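Local coordinates for protein abietadiene synthase, chloroplastic (Abies grandis, PDB 3S9V) that belongs to the plant terpene synthases, largely helical enzymes, and carries both an N-terminal terpene synthase domain and a metal-binding terpene synthase domain, at residues 623-628 against 700-705. Sequence-based numbering, arbitrary orientation.
Sequences KYVPSF and IQCYMK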
loop_
_atom_site.group_PDB
_atom_site.type_symbol
_atom_site.label_atom_id
_atom_site.label_comp_id
_atom_site.label_asym_id
_atom_site.label_seq_id
_atom_site.Cartn_x
_atom_site.Cartn_y
_atom_site.Cartn_z
ATOM N N LYS A 623 21.508 29.320 -30.142
ATOM C CA LYS A 623 22.058 29.247 -28.793
ATOM C C LYS A 623 21.364 30.239 -27.876
ATOM O O LYS A 623 22.006 31.038 -27.194
ATOM C CB LYS A 623 23.567 29.513 -28.814
ATOM C CG LYS A 623 24.379 28.411 -29.480
ATOM C CD LYS A 623 25.864 28.649 -29.301
ATOM C CE LYS A 623 26.689 27.525 -29.903
ATOM N NZ LYS A 623 28.146 27.737 -29.662
ATOM N N TYR A 624 20.038 30.177 -27.868
ATOM C CA TYR A 624 19.228 31.063 -27.049
ATOM C C TYR A 624 18.806 30.349 -25.775
ATOM O O TYR A 624 18.495 29.157 -25.787
ATOM C CB TYR A 624 17.989 31.505 -27.835
ATOM C CG TYR A 624 17.074 32.454 -27.092
ATOM C CD1 TYR A 624 17.520 33.712 -26.687
ATOM C CD2 TYR A 624 15.757 32.095 -26.799
ATOM C CE1 TYR A 624 16.679 34.593 -26.008
ATOM C CE2 TYR A 624 14.906 32.967 -26.121
ATOM C CZ TYR A 624 15.372 34.217 -25.728
ATOM O OH TYR A 624 14.538 35.087 -25.055
ATOM N N VAL A 625 18.811 31.081 -24.672
ATOM C CA VAL A 625 18.411 30.522 -23.398
ATOM C C VAL A 625 17.247 31.360 -22.902
ATOM O O VAL A 625 17.441 32.405 -22.291
ATOM C CB VAL A 625 19.554 30.579 -22.379
ATOM C CG1 VAL A 625 19.081 30.047 -21.040
ATOM C CG2 VAL A 625 20.735 29.770 -22.885
ATOM N N PRO A 626 16.013 30.910 -23.168
ATOM C CA PRO A 626 14.822 31.645 -22.740
ATOM C C PRO A 626 14.664 31.650 -21.231
ATOM O O PRO A 626 15.404 30.969 -20.525
ATOM C CB PRO A 626 13.693 30.897 -23.443
ATOM C CG PRO A 626 14.198 29.488 -23.456
ATOM C CD PRO A 626 15.641 29.661 -23.861
ATOM N N SER A 627 13.705 32.428 -20.741
ATOM C CA SER A 627 13.440 32.489 -19.315
ATOM C C SER A 627 12.855 31.139 -18.908
ATOM O O SER A 627 12.517 30.320 -19.764
ATOM C CB SER A 627 12.426 33.589 -19.003
ATOM O OG SER A 627 11.136 33.242 -19.484
ATOM N N PHE A 628 12.723 30.918 -17.607
ATOM C CA PHE A 628 12.172 29.670 -17.103
ATOM C C PHE A 628 10.750 29.425 -17.630
ATOM O O PHE A 628 10.489 28.408 -18.274
ATOM C CB PHE A 628 12.156 29.672 -15.571
ATOM C CG PHE A 628 11.690 28.374 -14.970
ATOM C CD1 PHE A 628 12.497 27.241 -15.020
ATOM C CD2 PHE A 628 10.437 28.276 -14.377
ATOM C CE1 PHE A 628 12.062 26.029 -14.485
ATOM C CE2 PHE A 628 9.992 27.070 -13.840
ATOM C CZ PHE A 628 10.807 25.944 -13.894
ATOM N N ILE A 700 16.997 23.935 -15.099
ATOM C CA ILE A 700 17.985 24.528 -14.200
ATOM C C ILE A 700 18.711 25.717 -14.820
ATOM O O ILE A 700 18.730 26.802 -14.240
ATOM C CB ILE A 700 19.048 23.489 -13.744
ATOM C CG1 ILE A 700 18.391 22.376 -12.923
ATOM C CG2 ILE A 700 20.104 24.168 -12.887
ATOM C CD1 ILE A 700 17.471 21.474 -13.719
ATOM N N GLN A 701 19.300 25.510 -15.994
ATOM C CA GLN A 701 20.036 26.564 -16.688
ATOM C C GLN A 701 19.224 27.845 -16.836
ATOM O O GLN A 701 19.730 28.949 -16.605
ATOM C CB GLN A 701 20.477 26.074 -18.067
ATOM C CG GLN A 701 21.451 24.904 -18.011
ATOM C CD GLN A 701 21.853 24.391 -19.385
ATOM O OE1 GLN A 701 21.028 23.858 -20.129
ATOM N NE2 GLN A 701 23.129 24.552 -19.727
ATOM N N CYS A 702 17.959 27.693 -17.217
ATOM C CA CYS A 702 17.072 28.831 -17.408
ATOM C C CYS A 702 16.709 29.517 -16.100
ATOM O O CYS A 702 16.636 30.746 -16.038
ATOM C CB CYS A 702 15.794 28.390 -18.128
ATOM S SG CYS A 702 16.043 27.895 -19.850
ATOM N N TYR A 703 16.480 28.731 -15.055
ATOM C CA TYR A 703 16.115 29.313 -13.775
ATOM C C TYR A 703 17.279 30.147 -13.278
ATOM O O TYR A 703 17.098 31.219 -12.689
ATOM C CB TYR A 703 15.788 28.233 -12.742
ATOM C CG TYR A 703 15.170 28.817 -11.494
ATOM C CD1 TYR A 703 13.934 29.458 -11.548
ATOM C CD2 TYR A 703 15.837 28.783 -10.271
ATOM C CE1 TYR A 703 13.381 30.053 -10.429
ATOM C CE2 TYR A 703 15.285 29.381 -9.132
ATOM C CZ TYR A 703 14.057 30.013 -9.225
ATOM O OH TYR A 703 13.493 30.612 -8.122
ATOM N N MET A 704 18.481 29.650 -13.528
ATOM C CA MET A 704 19.675 30.347 -13.104
ATOM C C MET A 704 19.838 31.648 -13.881
ATOM O O MET A 704 20.394 32.615 -13.362
ATOM C CB MET A 704 20.901 29.441 -13.276
ATOM C CG MET A 704 20.918 28.256 -12.314
ATOM S SD MET A 704 22.314 27.130 -12.542
ATOM C CE MET A 704 23.505 27.836 -11.399
ATOM N N LYS A 705 19.344 31.683 -15.115
ATOM C CA LYS A 705 19.459 32.903 -15.909
ATOM C C LYS A 705 18.455 33.949 -15.434
ATOM O O LYS A 705 18.678 35.149 -15.592
ATOM C CB LYS A 705 19.233 32.623 -17.397
ATOM C CG LYS A 705 19.850 33.685 -18.307
ATOM C CD LYS A 705 19.152 33.765 -19.657
ATOM C CE LYS A 705 17.709 34.243 -19.499
ATOM N NZ LYS A 705 17.023 34.468 -20.805
#
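Lys705 reaches from helix 699-706 across to the backbone of Val625. Its CB points toward the loop, and CG lies anti to the backbone N. Lys705 CD then lies against the valine, 4.0 Å from Val625 CG1. The side chains of Lys705 and Val625 pass one another, pointing opposite ways. The lysine chain bends at chi3 (65°), and Lys705 CE passes 3.4 Å from Val625 O. At the tip, Lys705 NZ gives a hydrogen bond of 2.6 Å to Val625 O, with a C=O...N angle of 161°. One turn back, Cys702 faces the loop. Cys702 SG packs on Val625 CG1 at 3.9 Å, and Cys702 CB sits 4.0 Å from Phe628 CA. The edge of the Tyr703 ring points to one face of the Phe628 ring, a T-shaped pair with centroids 5.8 Å apart and planes at 79°. Asp706 accepts a hydrogen bond from the backbone N of Phe628, and His718 stacks on Tyr703. Ser627 is the N-cap of helix 628-638; its OG makes a weak hydrogen bond to Glu630 N. The contact thus packs the short helix 699-706 against the loop joining helices 599-621 and 628-638, within the alpha-helical fold of the terpene synthase metal-binding domain, where such loops join successive helices.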